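Local coordinates for protein S-adenosylmethionine:tRNA ribosyltransferase-isomerase (Thermotoga maritima, PDB 1VKY) that probably transfers and isomerizes the ribose moiety of S-adenosylmethionine onto the 7-aminomethyl-7-deazaguanine base of tRNA, forming epoxyqueuosine during queuosine biosynthesis, at residues 62-76 with 199-213. Numbering follows the deposited sequence.
Sequences LEPGDLLVLNVSKVI and LKKKGVQFAEVVLHV
Leu68 and Phe206, bridged neighbours on parallel strands, lie side by side, the leucine CD1 3.6 Å from the phenylalanine CZ. Leu70 brings its CD1 to the edge of the same ring, near the ring plane. With CG anti to its carbonyl carbon (chi1 -80°), Leu68 also extends CD1 to CD1 of Leu199 on the preceding helix, 3.8 Å away, while Leu199 CD2 meets Leu62 CD1. On the other sheet face the side chains of Val69 and Val209 cross at about a right angle and touch through CG1, and both touch Thr263 of helix 261-270. Backbone hydrogen bonds join the two strands from Gln205 N on Asp66 O to Ile76 N on Val213 O; separate ones from Leu67 and Val69 to Val257 join 67-75 to strand 256-259. Midway along the strands, one water donates to Asn71 OD1 (2.9 Å) and weakly to Val210 O. Where the strands begin, Gly203 closes helix 193-202 in a Schellman motif and its O accepts a hydrogen bond from Gly65 N (2.8 Å), the donor standing above the carbonyl plane. The extended Lys202 chain carries NZ to Leu62 O (2.8 Å), nearly in line with the carbonyl, and to Ile59 O. Without the long amine, as with an alanine here, both carbonyls would probably lose this donor. Register thus comes from the backbone, as in a parallel sheet pair, while the Lys202 amine, probably charged, bridges two carbonyls at the helix end.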
# COMPACT_ATOMS: atom_id res chain seq x y z
N LEU B 62 10.99 19.76 -18.37
CA LEU B 62 11.84 18.86 -19.11
C LEU B 62 11.96 19.37 -20.51
O LEU B 62 11.01 19.87 -21.08
CB LEU B 62 11.30 17.41 -19.09
CG LEU B 62 11.19 16.78 -17.68
CD1 LEU B 62 10.43 15.45 -17.67
CD2 LEU B 62 12.55 16.63 -17.05
N GLU B 63 13.14 19.22 -21.05
CA GLU B 63 13.43 19.65 -22.39
C GLU B 63 13.79 18.47 -23.30
O GLU B 63 14.11 17.40 -22.82
CB GLU B 63 14.52 20.69 -22.37
CG GLU B 63 15.79 20.30 -21.69
CD GLU B 63 16.68 21.50 -21.45
OE1 GLU B 63 16.40 22.28 -20.49
OE2 GLU B 63 17.63 21.65 -22.24
N PRO B 64 13.69 18.67 -24.61
CA PRO B 64 14.07 17.64 -25.56
C PRO B 64 15.51 17.16 -25.28
O PRO B 64 16.40 17.97 -25.00
CB PRO B 64 13.97 18.36 -26.92
CG PRO B 64 13.01 19.47 -26.70
CD PRO B 64 13.20 19.89 -25.29
N GLY B 65 15.71 15.86 -25.28
CA GLY B 65 17.04 15.33 -24.98
C GLY B 65 17.30 15.00 -23.51
O GLY B 65 18.25 14.28 -23.22
N ASP B 66 16.50 15.50 -22.57
CA ASP B 66 16.66 15.05 -21.18
C ASP B 66 16.42 13.52 -21.09
O ASP B 66 15.67 12.96 -21.90
CB ASP B 66 15.71 15.78 -20.25
CG ASP B 66 16.14 17.19 -19.93
OD1 ASP B 66 17.35 17.53 -20.11
OD2 ASP B 66 15.31 18.02 -19.49
N LEU B 67 17.01 12.88 -20.08
CA LEU B 67 16.89 11.41 -19.91
C LEU B 67 16.28 11.09 -18.57
O LEU B 67 16.83 11.45 -17.54
CB LEU B 67 18.26 10.72 -20.03
CG LEU B 67 18.26 9.17 -19.95
CD1 LEU B 67 17.75 8.52 -21.19
CD2 LEU B 67 19.66 8.66 -19.69
N LEU B 68 15.13 10.41 -18.59
CA LEU B 68 14.48 9.92 -17.39
C LEU B 68 14.94 8.49 -17.17
O LEU B 68 14.78 7.65 -18.04
CB LEU B 68 12.94 9.94 -17.53
CG LEU B 68 12.30 11.32 -17.30
CD1 LEU B 68 10.81 11.35 -17.74
CD2 LEU B 68 12.37 11.70 -15.91
N VAL B 69 15.57 8.24 -16.03
CA VAL B 69 16.05 6.89 -15.71
C VAL B 69 15.21 6.28 -14.63
O VAL B 69 15.12 6.80 -13.50
CB VAL B 69 17.54 6.88 -15.25
CG1 VAL B 69 18.06 5.42 -15.14
CG2 VAL B 69 18.39 7.65 -16.22
N LEU B 70 14.60 5.16 -14.98
CA LEU B 70 13.69 4.48 -14.05
C LEU B 70 14.26 3.19 -13.59
O LEU B 70 14.95 2.51 -14.33
CB LEU B 70 12.37 4.14 -14.77
CG LEU B 70 11.59 5.35 -15.32
CD1 LEU B 70 10.79 4.92 -16.53
CD2 LEU B 70 10.71 5.87 -14.29
N ASN B 71 13.93 2.82 -12.37
CA ASN B 71 14.34 1.55 -11.86
C ASN B 71 13.21 0.54 -11.98
O ASN B 71 12.06 0.87 -11.69
CB ASN B 71 14.68 1.67 -10.37
CG ASN B 71 15.21 0.35 -9.77
OD1 ASN B 71 16.29 -0.08 -10.11
ND2 ASN B 71 14.43 -0.28 -8.90
N VAL B 72 13.55 -0.68 -12.32
CA VAL B 72 12.62 -1.79 -12.37
C VAL B 72 13.12 -2.86 -11.44
O VAL B 72 14.25 -3.33 -11.61
CB VAL B 72 12.58 -2.37 -13.80
CG1 VAL B 72 11.86 -3.72 -13.83
CG2 VAL B 72 11.93 -1.38 -14.73
N SER B 73 12.33 -3.23 -10.45
CA SER B 73 12.71 -4.28 -9.52
C SER B 73 12.18 -5.64 -10.00
O SER B 73 11.01 -5.76 -10.35
CB SER B 73 12.24 -3.93 -8.12
OG SER B 73 13.09 -2.93 -7.56
N LYS B 74 13.05 -6.64 -10.08
CA LYS B 74 12.71 -7.98 -10.62
C LYS B 74 13.17 -9.03 -9.62
O LYS B 74 14.30 -8.97 -9.17
CB LYS B 74 13.46 -8.25 -11.92
CG LYS B 74 13.09 -7.36 -13.08
CD LYS B 74 13.81 -7.77 -14.38
CE LYS B 74 13.16 -7.09 -15.61
NZ LYS B 74 13.99 -7.10 -16.84
N VAL B 75 12.30 -9.99 -9.28
CA VAL B 75 12.69 -11.16 -8.46
C VAL B 75 13.52 -12.10 -9.32
O VAL B 75 13.15 -12.44 -10.43
CB VAL B 75 11.45 -11.92 -7.88
CG1 VAL B 75 11.86 -13.20 -7.12
CG2 VAL B 75 10.66 -11.03 -6.97
N ILE B 76 14.66 -12.52 -8.81
CA ILE B 76 15.48 -13.49 -9.50
C ILE B 76 14.62 -14.76 -9.69
O ILE B 76 14.17 -15.33 -8.70
CB ILE B 76 16.76 -13.79 -8.68
CG1 ILE B 76 17.65 -12.55 -8.65
CG2 ILE B 76 17.54 -14.98 -9.27
CD1 ILE B 76 18.78 -12.65 -7.72
N LEU B 199 5.65 12.95 -22.91
CA LEU B 199 7.08 13.24 -22.70
C LEU B 199 7.92 12.81 -23.89
O LEU B 199 8.84 13.55 -24.38
CB LEU B 199 7.58 12.53 -21.43
CG LEU B 199 7.07 13.14 -20.13
CD1 LEU B 199 7.26 12.22 -18.93
CD2 LEU B 199 7.73 14.51 -19.87
N LYS B 200 7.64 11.61 -24.38
CA LYS B 200 8.40 11.13 -25.53
C LYS B 200 8.15 12.03 -26.76
O LYS B 200 9.07 12.33 -27.53
CB LYS B 200 8.02 9.68 -25.84
CG LYS B 200 8.54 8.68 -24.83
CD LYS B 200 8.07 7.23 -25.14
CE LYS B 200 8.83 6.26 -24.24
NZ LYS B 200 8.39 4.86 -24.38
N LYS B 201 6.91 12.48 -26.92
CA LYS B 201 6.56 13.40 -28.03
C LYS B 201 7.34 14.71 -27.96
O LYS B 201 7.57 15.33 -28.98
CB LYS B 201 5.07 13.74 -28.02
CG LYS B 201 4.15 12.66 -28.58
N LYS B 202 7.66 15.15 -26.76
CA LYS B 202 8.46 16.35 -26.54
C LYS B 202 9.94 16.09 -26.81
O LYS B 202 10.72 17.04 -26.90
CB LYS B 202 8.25 16.86 -25.09
CG LYS B 202 8.83 18.28 -24.82
CD LYS B 202 8.51 18.82 -23.39
CE LYS B 202 8.92 20.30 -23.27
NZ LYS B 202 8.55 20.94 -21.99
N GLY B 203 10.34 14.83 -26.96
CA GLY B 203 11.76 14.51 -27.21
C GLY B 203 12.52 14.11 -25.93
O GLY B 203 13.74 14.01 -25.92
N VAL B 204 11.79 13.88 -24.85
CA VAL B 204 12.41 13.32 -23.63
C VAL B 204 12.74 11.80 -23.81
O VAL B 204 11.90 11.04 -24.24
CB VAL B 204 11.51 13.53 -22.42
CG1 VAL B 204 12.16 12.98 -21.13
CG2 VAL B 204 11.20 15.02 -22.27
N GLN B 205 13.95 11.37 -23.49
CA GLN B 205 14.33 9.96 -23.60
C GLN B 205 14.15 9.20 -22.28
O GLN B 205 14.11 9.81 -21.20
CB GLN B 205 15.77 9.87 -24.06
CG GLN B 205 15.95 10.46 -25.47
CD GLN B 205 17.20 9.98 -26.16
OE1 GLN B 205 17.73 8.88 -25.86
NE2 GLN B 205 17.68 10.79 -27.09
N PHE B 206 14.05 7.88 -22.37
CA PHE B 206 13.90 6.99 -21.22
C PHE B 206 14.98 5.91 -21.19
O PHE B 206 15.44 5.46 -22.23
CB PHE B 206 12.52 6.31 -21.25
CG PHE B 206 11.40 7.25 -20.90
CD1 PHE B 206 10.96 8.19 -21.84
CD2 PHE B 206 10.86 7.27 -19.63
CE1 PHE B 206 9.96 9.12 -21.50
CE2 PHE B 206 9.85 8.20 -19.30
CZ PHE B 206 9.41 9.11 -20.24
N ALA B 207 15.40 5.52 -19.99
CA ALA B 207 16.26 4.37 -19.83
C ALA B 207 15.91 3.71 -18.53
O ALA B 207 15.22 4.30 -17.68
CB ALA B 207 17.72 4.76 -19.84
N GLU B 208 16.37 2.48 -18.37
CA GLU B 208 16.11 1.76 -17.14
C GLU B 208 17.34 1.16 -16.46
O GLU B 208 18.34 0.74 -17.09
CB GLU B 208 14.99 0.71 -17.35
CG GLU B 208 15.38 -0.62 -17.92
CD GLU B 208 14.21 -1.61 -17.93
OE1 GLU B 208 13.02 -1.17 -18.09
OE2 GLU B 208 14.50 -2.84 -17.77
N VAL B 209 17.27 1.14 -15.13
CA VAL B 209 18.21 0.34 -14.37
C VAL B 209 17.36 -0.71 -13.71
O VAL B 209 16.15 -0.53 -13.53
CB VAL B 209 19.05 1.18 -13.35
CG1 VAL B 209 19.97 2.11 -14.11
CG2 VAL B 209 18.19 1.91 -12.37
N VAL B 210 17.99 -1.78 -13.29
CA VAL B 210 17.28 -2.93 -12.73
C VAL B 210 17.84 -3.28 -11.36
O VAL B 210 19.05 -3.10 -11.07
CB VAL B 210 17.38 -4.15 -13.69
CG1 VAL B 210 16.49 -5.30 -13.22
CG2 VAL B 210 16.97 -3.76 -15.12
N LEU B 211 16.95 -3.70 -10.48
CA LEU B 211 17.33 -4.20 -9.18
C LEU B 211 16.85 -5.65 -9.12
O LEU B 211 15.66 -5.92 -9.15
CB LEU B 211 16.71 -3.36 -8.07
CG LEU B 211 17.30 -3.68 -6.69
CD1 LEU B 211 18.80 -3.35 -6.59
CD2 LEU B 211 16.51 -2.99 -5.60
N HIS B 212 17.78 -6.58 -9.07
CA HIS B 212 17.44 -8.00 -9.06
C HIS B 212 17.41 -8.44 -7.61
O HIS B 212 18.42 -8.38 -6.94
CB HIS B 212 18.49 -8.77 -9.80
CG HIS B 212 18.58 -8.41 -11.25
ND1 HIS B 212 17.76 -8.97 -12.20
CD2 HIS B 212 19.40 -7.56 -11.91
CE1 HIS B 212 18.07 -8.48 -13.39
NE2 HIS B 212 19.06 -7.62 -13.24
N VAL B 213 16.25 -8.91 -7.15
CA VAL B 213 15.99 -9.22 -5.75
C VAL B 213 15.95 -10.75 -5.54
O VAL B 213 15.14 -11.48 -6.14
CB VAL B 213 14.70 -8.54 -5.29
CG1 VAL B 213 14.46 -8.81 -3.82
CG2 VAL B 213 14.77 -7.05 -5.57
O HOH W 1 19.14 -0.38 -9.76